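Local structure of NG, ng-dimethylarginine dimethylaminohydrolase (1H70) at residues F1-R9 with G247-F255; E66-R74 with E115-F126. The protein hydrolyses N-omega-methylated arginines, dimethylarginine and monomethylarginine, to citrulline and dimethylamine or methylamine, so removing inhibitors of nitric oxide synthase. The protein carries 1 engineered substitution. One frame throughout, in Å; residues are numbered along the deposited sequence.

Interaction 1: residues F1-R9 with G247-F255; sequences FMFKHIIAR and GVSSMSLRF. Engineered in segment 247-255: Ser-250 (natural residue Cys). With CIR (citrulline), chain B.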
loop_
_atom_site.group_PDB
_atom_site.type_symbol
_atom_site.label_atom_id
_atom_site.label_comp_id
_atom_site.label_asym_id
_atom_site.label_seq_id
_atom_site.Cartn_x
_atom_site.Cartn_y
_atom_site.Cartn_z
ATOM N N PHE A 1 18.264 -6.912 2.072
ATOM C CA PHE A 1 17.162 -6.975 3.079
ATOM C C PHE A 1 16.104 -7.933 2.631
ATOM O O PHE A 1 16.088 -8.326 1.478
ATOM C CB PHE A 1 16.597 -5.601 3.453
ATOM C CG PHE A 1 15.306 -5.093 2.857
ATOM C CD1 PHE A 1 14.196 -4.898 3.667
ATOM C CD2 PHE A 1 15.205 -4.759 1.517
ATOM C CE1 PHE A 1 13.028 -4.360 3.159
ATOM C CE2 PHE A 1 14.045 -4.207 1.006
ATOM C CZ PHE A 1 12.955 -4.005 1.829
ATOM N N MET A 2 15.265 -8.346 3.564
ATOM C CA MET A 2 14.171 -9.250 3.262
ATOM C C MET A 2 13.068 -9.025 4.303
ATOM O O MET A 2 13.333 -8.796 5.489
ATOM C CB MET A 2 14.589 -10.728 3.285
ATOM C CG MET A 2 15.562 -11.171 2.167
ATOM S SD MET A 2 15.004 -10.824 0.452
ATOM C CE MET A 2 16.520 -10.962 -0.427
ATOM N N PHE A 3 11.835 -9.116 3.846
ATOM C CA PHE A 3 10.705 -9.002 4.751
ATOM C C PHE A 3 10.546 -10.327 5.491
ATOM O O PHE A 3 10.857 -11.384 4.927
ATOM C CB PHE A 3 9.436 -8.737 3.954
ATOM C CG PHE A 3 9.332 -7.353 3.374
ATOM C CD1 PHE A 3 8.826 -7.177 2.088
ATOM C CD2 PHE A 3 9.696 -6.241 4.113
ATOM C CE1 PHE A 3 8.700 -5.915 1.559
ATOM C CE2 PHE A 3 9.586 -4.959 3.583
ATOM C CZ PHE A 3 9.099 -4.786 2.308
ATOM N N LYS A 4 10.050 -10.290 6.727
ATOM C CA LYS A 4 9.834 -11.521 7.472
ATOM C C LYS A 4 8.340 -11.746 7.666
ATOM O O LYS A 4 7.918 -12.880 7.841
ATOM C CB LYS A 4 10.496 -11.484 8.851
ATOM C CG LYS A 4 11.983 -11.142 8.838
ATOM C CD LYS A 4 12.737 -11.736 10.029
ATOM C CE LYS A 4 14.256 -11.768 9.769
ATOM N NZ LYS A 4 14.967 -10.457 9.957
ATOM N N HIS A 5 7.566 -10.660 7.649
ATOM C CA HIS A 5 6.129 -10.750 7.901
ATOM C C HIS A 5 5.221 -9.904 7.004
ATOM O O HIS A 5 5.596 -8.850 6.486
ATOM C CB HIS A 5 5.780 -10.224 9.306
ATOM C CG HIS A 5 6.520 -10.834 10.457
ATOM N ND1 HIS A 5 6.232 -12.087 10.945
ATOM C CD2 HIS A 5 7.482 -10.329 11.266
ATOM C CE1 HIS A 5 7.013 -12.351 11.982
ATOM N NE2 HIS A 5 7.780 -11.299 12.201
ATOM N N ILE A 6 3.975 -10.364 6.926
ATOM C CA ILE A 6 2.901 -9.705 6.240
ATOM C C ILE A 6 1.679 -9.729 7.161
ATOM O O ILE A 6 1.478 -10.718 7.869
ATOM C CB ILE A 6 2.653 -10.477 4.908
ATOM C CG1 ILE A 6 3.526 -9.771 3.847
ATOM C CG2 ILE A 6 1.193 -10.580 4.553
ATOM C CD1 ILE A 6 4.257 -10.635 2.937
ATOM N N ILE A 7 0.910 -8.634 7.176
ATOM C CA ILE A 7 -0.381 -8.589 7.875
ATOM C C ILE A 7 -1.430 -8.308 6.792
ATOM O O ILE A 7 -1.208 -7.476 5.895
ATOM C CB ILE A 7 -0.465 -7.492 8.950
ATOM C CG1 ILE A 7 0.564 -7.743 10.052
ATOM C CG2 ILE A 7 -1.873 -7.392 9.524
ATOM C CD1 ILE A 7 0.851 -6.515 10.891
ATOM N N ALA A 8 -2.582 -8.965 6.880
ATOM C CA ALA A 8 -3.680 -8.766 5.914
ATOM C C ALA A 8 -4.990 -8.934 6.668
ATOM O O ALA A 8 -4.978 -9.394 7.829
ATOM C CB ALA A 8 -3.616 -9.793 4.781
ATOM N N ARG A 9 -6.114 -8.612 6.041
ATOM C CA ARG A 9 -7.404 -8.803 6.739
ATOM C C ARG A 9 -8.447 -9.263 5.741
ATOM O O ARG A 9 -8.597 -8.671 4.683
ATOM C CB ARG A 9 -7.847 -7.512 7.394
ATOM C CG ARG A 9 -9.166 -7.623 8.236
ATOM C CD ARG A 9 -9.725 -6.281 8.662
ATOM N NE ARG A 9 -8.918 -5.601 9.668
ATOM C CZ ARG A 9 -8.857 -5.923 10.951
ATOM N NH1 ARG A 9 -9.563 -6.947 11.433
ATOM N NH2 ARG A 9 -8.079 -5.204 11.767
ATOM N N GLY A 247 -5.417 -2.054 -4.669
ATOM C CA GLY A 247 -4.647 -3.087 -5.341
ATOM C C GLY A 247 -3.829 -3.927 -4.367
ATOM O O GLY A 247 -4.124 -4.008 -3.173
ATOM N N VAL A 248 -2.766 -4.535 -4.897
ATOM C CA VAL A 248 -1.908 -5.378 -4.109
ATOM C C VAL A 248 -1.130 -4.651 -3.011
ATOM O O VAL A 248 -0.901 -5.264 -1.997
ATOM C CB VAL A 248 -0.967 -6.261 -4.981
ATOM C CG1 VAL A 248 -1.782 -7.202 -5.867
ATOM C CG2 VAL A 248 -0.038 -5.439 -5.848
ATOM N N SER A 249 -0.722 -3.387 -3.169
ATOM C CA SER A 249 0.023 -2.759 -2.068
ATOM C C SER A 249 -0.944 -2.491 -0.926
ATOM O O SER A 249 -0.627 -2.610 0.240
ATOM C CB SER A 249 0.695 -1.434 -2.472
ATOM O OG SER A 249 -0.255 -0.389 -2.447
ATOM N N SER A 250 -2.164 -2.160 -1.296
ATOM C CA SER A 250 -3.238 -1.789 -0.371
ATOM C C SER A 250 -3.640 -2.849 0.621
ATOM O O SER A 250 -4.102 -2.523 1.721
ATOM C CB SER A 250 -4.493 -1.504 -1.214
ATOM O OG SER A 250 -4.096 -0.841 -2.413
ATOM N N MET A 251 -3.533 -4.099 0.201
ATOM C CA MET A 251 -4.038 -5.228 0.949
ATOM C C MET A 251 -3.105 -5.861 1.971
ATOM O O MET A 251 -3.463 -6.889 2.582
ATOM C CB MET A 251 -4.609 -6.237 -0.058
ATOM C CG MET A 251 -5.919 -5.656 -0.625
ATOM S SD MET A 251 -6.854 -6.853 -1.615
ATOM C CE MET A 251 -5.636 -7.041 -2.927
ATOM N N SER A 252 -1.917 -5.283 2.176
ATOM C CA SER A 252 -1.066 -5.854 3.216
ATOM C C SER A 252 -0.126 -4.837 3.806
ATOM O O SER A 252 0.023 -3.736 3.273
ATOM C CB SER A 252 -0.255 -7.069 2.746
ATOM O OG SER A 252 0.522 -6.873 1.561
ATOM N N LEU A 253 0.434 -5.228 4.950
ATOM C CA LEU A 253 1.515 -4.519 5.640
ATOM C C LEU A 253 2.689 -5.505 5.499
ATOM O O LEU A 253 2.513 -6.694 5.724
ATOM C CB LEU A 253 1.201 -4.341 7.121
ATOM C CG LEU A 253 0.517 -3.135 7.764
ATOM C CD1 LEU A 253 0.238 -1.955 6.920
ATOM C CD2 LEU A 253 -0.594 -3.461 8.748
ATOM N N ARG A 254 3.856 -5.031 5.080
ATOM C CA ARG A 254 5.024 -5.837 4.787
ATOM C C ARG A 254 6.230 -5.318 5.583
ATOM O O ARG A 254 6.570 -4.156 5.448
ATOM C CB ARG A 254 5.315 -5.713 3.286
ATOM C CG ARG A 254 4.163 -6.197 2.425
ATOM C CD ARG A 254 4.234 -5.787 0.938
ATOM N NE ARG A 254 3.975 -4.340 0.793
ATOM C CZ ARG A 254 2.779 -3.758 0.728
ATOM N NH1 ARG A 254 2.751 -2.425 0.543
ATOM N NH2 ARG A 254 1.633 -4.443 0.828
ATOM N N PHE A 255 6.842 -6.156 6.412
ATOM C CA PHE A 255 7.968 -5.740 7.241
ATOM C C PHE A 255 8.834 -6.890 7.756
ATOM O O PHE A 255 8.638 -8.037 7.325
ATOM C CB PHE A 255 7.446 -4.912 8.430
ATOM C CG PHE A 255 6.475 -5.645 9.338
ATOM C CD1 PHE A 255 6.906 -6.265 10.496
ATOM C CD2 PHE A 255 5.130 -5.703 9.024
ATOM C CE1 PHE A 255 6.012 -6.952 11.319
ATOM C CE2 PHE A 255 4.227 -6.356 9.851
ATOM C CZ PHE A 255 4.678 -6.982 11.016
ATOM O OXT PHE A 255 9.704 -6.630 8.601
HETATM C C CIR B . -10.636 3.991 0.007
HETATM O O CIR B . -10.050 4.400 1.055
HETATM O OXT CIR B . -11.247 4.840 -0.763
HETATM C CA CIR B . -10.563 2.538 -0.379
HETATM N N CIR B . -11.773 2.159 -1.133
HETATM C C3 CIR B . -9.289 2.283 -1.222
HETATM C C4 CIR B . -8.042 2.459 -0.336
HETATM C C5 CIR B . -6.795 2.244 -1.178
HETATM N N6 CIR B . -5.582 2.335 -0.353
HETATM C C7 CIR B . -4.361 2.036 -0.765
HETATM O O7 CIR B . -4.117 1.630 -1.913
HETATM N N8 CIR B . -3.346 2.162 0.111
#
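With chi1 at 60°, the ring of Phe-255 is tucked between its own backbone N and carbonyl carbon, which swings it back over the N-terminal strand even though the CB itself points off. His-5 has its CG beside the backbone N (chi1 -54°), and its CB sits over one face of that ring, 4.0 Å from the Phe-255 centroid, a CH-pi contact. At the ring's edge Ile-7 brings in CD1, 3.5 Å from Phe-255 CE2, and the same methyl reaches Leu-253 CD2. On the other side of the ladder Arg-254 CB lies over a face of the Phe-3 ring, and Arg-254 CG rests against Ile-6 CG1. The backbones form a short antiparallel ladder: Ile-7 and Leu-253 are the hydrogen-bonded pair, Ile-6 and Arg-254 the non-hydrogen-bonded one. It ends in a classic beta bulge, where Phe-255 O accepts from both Lys-4 N (2.7 Å) and His-5 N (2.9 Å, 172° at the hydrogen). Strand 49-53 flanks strand 5-9 on its far side, and His-5 ND1 hydrogen-bonds to Asp-49 OD1. Beyond the ladder the Arg-254 chain bends at chi3 and lays its guanidinium in plane with Ser-249 O and Ser-252 OG, both bonded by NH2; Tyr-39 also holds Ser-252 OG. Ser-250, engineered in place of the Cys inferred to be the nucleophile, hydrogen-bonds through OG to citrulline O7 (2.5 Å).

Interaction 2: residues E66-R74 with E115-F126; sequences EDPVLCTSR and EAGDIMMVGDHF. With CIR (citrulline), chain B.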
loop_
_atom_site.group_PDB
_atom_site.type_symbol
_atom_site.label_atom_id
_atom_site.label_comp_id
_atom_site.label_asym_id
_atom_site.label_seq_id
_atom_site.Cartn_x
_atom_site.Cartn_y
_atom_site.Cartn_z
ATOM N N GLU A 66 -3.077 -1.504 4.478
ATOM C CA GLU A 66 -1.958 -0.600 4.243
ATOM C C GLU A 66 -2.209 0.787 4.835
ATOM O O GLU A 66 -1.282 1.381 5.330
ATOM C CB GLU A 66 -1.703 -0.449 2.735
ATOM C CG GLU A 66 -0.750 0.677 2.363
ATOM C CD GLU A 66 -0.018 0.417 1.065
ATOM O OE1 GLU A 66 -0.580 0.739 -0.005
ATOM O OE2 GLU A 66 1.109 -0.092 1.101
ATOM N N ASP A 67 -3.434 1.305 4.799
ATOM C CA ASP A 67 -3.653 2.697 5.244
ATOM C C ASP A 67 -3.536 3.026 6.734
ATOM O O ASP A 67 -2.951 4.047 7.100
ATOM C CB ASP A 67 -4.929 3.233 4.599
ATOM C CG ASP A 67 -4.825 3.188 3.102
ATOM O OD1 ASP A 67 -3.782 3.676 2.570
ATOM O OD2 ASP A 67 -5.717 2.678 2.423
ATOM N N PRO A 68 -4.080 2.202 7.625
ATOM C CA PRO A 68 -4.028 2.504 9.061
ATOM C C PRO A 68 -2.672 2.434 9.770
ATOM O O PRO A 68 -2.608 2.852 10.927
ATOM C CB PRO A 68 -5.009 1.499 9.683
ATOM C CG PRO A 68 -5.285 0.467 8.639
ATOM C CD PRO A 68 -4.890 1.009 7.318
ATOM N N VAL A 69 -1.596 1.943 9.156
ATOM C CA VAL A 69 -0.325 1.829 9.840
ATOM C C VAL A 69 0.833 1.870 8.864
ATOM O O VAL A 69 0.699 1.481 7.706
ATOM C CB VAL A 69 -0.112 0.447 10.541
ATOM C CG1 VAL A 69 0.990 0.571 11.609
ATOM C CG2 VAL A 69 -1.372 -0.158 11.142
ATOM N N LEU A 70 1.970 2.350 9.353
ATOM C CA LEU A 70 3.219 2.281 8.613
ATOM C C LEU A 70 4.180 1.446 9.454
ATOM O O LEU A 70 4.561 1.857 10.550
ATOM C CB LEU A 70 3.834 3.658 8.376
ATOM C CG LEU A 70 5.159 3.607 7.616
ATOM C CD1 LEU A 70 4.907 3.251 6.145
ATOM C CD2 LEU A 70 5.928 4.959 7.761
ATOM N N CYS A 71 4.581 0.287 8.944
ATOM C CA CYS A 71 5.528 -0.561 9.663
ATOM C C CYS A 71 6.922 -0.393 9.068
ATOM O O CYS A 71 7.095 -0.605 7.878
ATOM C CB CYS A 71 5.117 -2.020 9.514
ATOM S SG CYS A 71 3.485 -2.285 10.214
ATOM N N THR A 72 7.896 -0.037 9.892
ATOM C CA THR A 72 9.272 0.092 9.422
ATOM C C THR A 72 10.159 -0.909 10.154
ATOM O O THR A 72 9.679 -1.725 10.931
ATOM C CB THR A 72 9.820 1.532 9.624
ATOM O OG1 THR A 72 10.185 1.711 11.005
ATOM C CG2 THR A 72 8.746 2.578 9.324
ATOM N N SER A 73 11.469 -0.872 9.914
ATOM C CA SER A 73 12.370 -1.790 10.615
ATOM C C SER A 73 12.689 -1.322 12.022
ATOM O O SER A 73 13.299 -2.065 12.802
ATOM C CB SER A 73 13.702 -1.879 9.858
ATOM O OG SER A 73 14.202 -0.560 9.696
ATOM N N ARG A 74 12.298 -0.099 12.351
ATOM C CA ARG A 74 12.605 0.481 13.654
ATOM C C ARG A 74 11.387 0.700 14.542
ATOM O O ARG A 74 11.520 0.731 15.767
ATOM C CB ARG A 74 13.289 1.840 13.481
ATOM C CG ARG A 74 14.413 1.874 12.447
ATOM C CD ARG A 74 15.805 1.744 13.015
ATOM N NE ARG A 74 16.787 1.603 11.945
ATOM C CZ ARG A 74 17.496 2.583 11.386
ATOM N NH1 ARG A 74 17.359 3.843 11.768
ATOM N NH2 ARG A 74 18.359 2.292 10.417
ATOM N N GLU A 115 -2.704 8.497 5.561
ATOM C CA GLU A 115 -3.091 7.145 5.140
ATOM C C GLU A 115 -1.818 6.613 4.497
ATOM O O GLU A 115 -1.307 7.233 3.568
ATOM C CB GLU A 115 -4.298 7.085 4.188
ATOM C CG GLU A 115 -5.590 7.381 4.941
ATOM C CD GLU A 115 -6.833 7.505 4.080
ATOM O OE1 GLU A 115 -6.816 7.053 2.914
ATOM O OE2 GLU A 115 -7.836 8.035 4.604
ATOM N N ALA A 116 -1.325 5.470 4.999
ATOM C CA ALA A 116 -0.035 4.932 4.558
ATOM C C ALA A 116 0.110 4.530 3.102
ATOM O O ALA A 116 1.227 4.286 2.642
ATOM C CB ALA A 116 0.455 3.793 5.491
ATOM N N GLY A 117 -0.980 4.500 2.343
ATOM C CA GLY A 117 -0.905 4.242 0.902
ATOM C C GLY A 117 -0.193 5.409 0.218
ATOM O O GLY A 117 0.271 5.313 -0.914
ATOM N N ASP A 118 -0.113 6.541 0.930
ATOM C CA ASP A 118 0.573 7.734 0.452
ATOM C C ASP A 118 2.074 7.668 0.725
ATOM O O ASP A 118 2.806 8.595 0.392
ATOM C CB ASP A 118 0.022 8.984 1.139
ATOM C CG ASP A 118 -1.173 9.580 0.425
ATOM O OD1 ASP A 118 -1.079 9.769 -0.818
ATOM O OD2 ASP A 118 -2.217 9.914 1.063
ATOM N N ILE A 119 2.511 6.574 1.352
ATOM C CA ILE A 119 3.927 6.432 1.728
ATOM C C ILE A 119 4.655 5.341 0.980
ATOM O O ILE A 119 4.288 4.156 1.008
ATOM C CB ILE A 119 4.056 6.240 3.264
ATOM C CG1 ILE A 119 3.399 7.415 3.986
ATOM C CG2 ILE A 119 5.570 6.187 3.682
ATOM C CD1 ILE A 119 3.284 7.253 5.514
ATOM N N MET A 120 5.774 5.723 0.346
ATOM C CA MET A 120 6.611 4.782 -0.381
ATOM C C MET A 120 8.018 4.667 0.245
ATOM O O MET A 120 8.734 5.639 0.293
ATOM C CB MET A 120 6.766 5.224 -1.841
ATOM C CG MET A 120 7.522 4.198 -2.688
ATOM S SD MET A 120 7.639 4.615 -4.435
ATOM C CE MET A 120 8.498 6.224 -4.337
ATOM N N MET A 121 8.374 3.478 0.727
ATOM C CA MET A 121 9.648 3.222 1.394
ATOM C C MET A 121 10.724 2.831 0.405
ATOM O O MET A 121 10.573 1.837 -0.330
ATOM C CB MET A 121 9.473 2.081 2.397
ATOM C CG MET A 121 10.757 1.622 3.070
ATOM S SD MET A 121 10.465 0.357 4.373
ATOM C CE MET A 121 10.274 -1.089 3.307
ATOM N N VAL A 122 11.809 3.599 0.397
ATOM C CA VAL A 122 12.957 3.313 -0.477
ATOM C C VAL A 122 14.165 3.312 0.428
ATOM O O VAL A 122 14.668 4.385 0.727
ATOM C CB VAL A 122 13.166 4.377 -1.575
ATOM C CG1 VAL A 122 14.347 3.976 -2.511
ATOM C CG2 VAL A 122 11.894 4.539 -2.375
ATOM N N GLY A 123 14.598 2.135 0.879
ATOM C CA GLY A 123 15.716 2.082 1.819
ATOM C C GLY A 123 15.236 2.704 3.113
ATOM O O GLY A 123 14.142 2.361 3.594
ATOM N N ASP A 124 15.999 3.635 3.678
ATOM C CA ASP A 124 15.554 4.277 4.923
ATOM C C ASP A 124 14.833 5.614 4.663
ATOM O O ASP A 124 14.527 6.365 5.607
ATOM C CB ASP A 124 16.727 4.479 5.882
ATOM C CG ASP A 124 17.381 3.186 6.314
ATOM O OD1 ASP A 124 16.692 2.147 6.475
ATOM O OD2 ASP A 124 18.620 3.149 6.536
ATOM N N HIS A 125 14.540 5.909 3.394
ATOM C CA HIS A 125 13.838 7.142 3.033
ATOM C C HIS A 125 12.373 6.833 2.767
ATOM O O HIS A 125 12.063 5.816 2.130
ATOM C CB HIS A 125 14.423 7.852 1.805
ATOM C CG HIS A 125 13.894 9.242 1.638
ATOM N ND1 HIS A 125 14.399 10.311 2.350
ATOM C CD2 HIS A 125 12.871 9.733 0.894
ATOM C CE1 HIS A 125 13.723 11.407 2.034
ATOM N NE2 HIS A 125 12.797 11.082 1.143
ATOM N N PHE A 126 11.493 7.703 3.255
ATOM C CA PHE A 126 10.044 7.515 3.056
ATOM C C PHE A 126 9.439 8.682 2.302
ATOM O O PHE A 126 9.439 9.805 2.799
ATOM C CB PHE A 126 9.331 7.318 4.403
ATOM C CG PHE A 126 9.692 6.024 5.096
ATOM C CD1 PHE A 126 10.881 5.919 5.810
ATOM C CD2 PHE A 126 8.871 4.924 5.007
ATOM C CE1 PHE A 126 11.211 4.710 6.442
ATOM C CE2 PHE A 126 9.185 3.727 5.618
ATOM C CZ PHE A 126 10.379 3.628 6.338
HETATM C C CIR B . -10.636 3.991 0.007
HETATM O O CIR B . -10.050 4.400 1.055
HETATM O OXT CIR B . -11.247 4.840 -0.763
HETATM C CA CIR B . -10.563 2.538 -0.379
HETATM N N CIR B . -11.773 2.159 -1.133
HETATM C C3 CIR B . -9.289 2.283 -1.222
HETATM C C4 CIR B . -8.042 2.459 -0.336
HETATM C C5 CIR B . -6.795 2.244 -1.178
HETATM N N6 CIR B . -5.582 2.335 -0.353
HETATM C C7 CIR B . -4.361 2.036 -0.765
HETATM O O7 CIR B . -4.117 1.630 -1.913
HETATM N N8 CIR B . -3.346 2.162 0.111
#
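Two hydrogen bonds from consecutive amides clamp Asp-67 to the start of the 3-10 turn 116-118. Ala-116 N gives an almost straight bond to Asp-67 O (3.0 Å, 178°), on a lone pair, while Gly-117 N reaches Asp-67 OD1 at a more bent 133°. The same carboxylate grips citrulline with both oxygens: OD1 takes N8 and OD2 takes N6, 2.8 Å away. Glu-66, its CG anti to the backbone N (chi1 168°), accepts from citrulline N8 at OE1 (3.1 Å), an oxygen also bonded to Ser-249 OG. These acids line the ureido end of the pocket, where Arg-86, paired with Asp-67 OD2, probably offsets their charge. Glu-115 turns its carboxylate to His-163, the inferred proton donor, and to Arg-133. Apolar contacts carry the rest, packing strand 69-71 on hairpin 119-130, one short sheet on the next in the five-bladed alpha/beta propeller: Leu-70 sets CD1 on Ile-119 CG2 (3.9 Å) and CD2 on the Phe-126 ring, whose CZ meets Thr-72 CG2 at 3.6 Å. Met-142 and Leu-146 of helix 136-148 cover this patch. Near the hairpin turn, Arg-74 NH2 and Asp-124 OD2 make only a long salt bridge (4.0 Å); the stronger partner of Arg-74 is His-149.

Starting at the N terminus, the chain lays down strand 5-9, joined early by the parallel strand 49-53 and, on its other side, only near the chain end by the antiparallel strand 253-254; interaction 1 thus closes a loop of nearly the whole chain. Within that span, interaction 2 closes a much smaller one, bringing 66-74 against 115-126 with helix 89-100 between them in sequence. The two are nested, not crossed. They also touch: Glu-66 OE1 probably takes a hydrogen bond from Ser-249 OG, OE2 forms a salt bridge with Arg-254 NH1, and Leu-253 and Phe-255 pack on Val-69 and Cys-71. Ser-250 and the residues leading into strands 69-71 and 119-122 all touch the one citrulline.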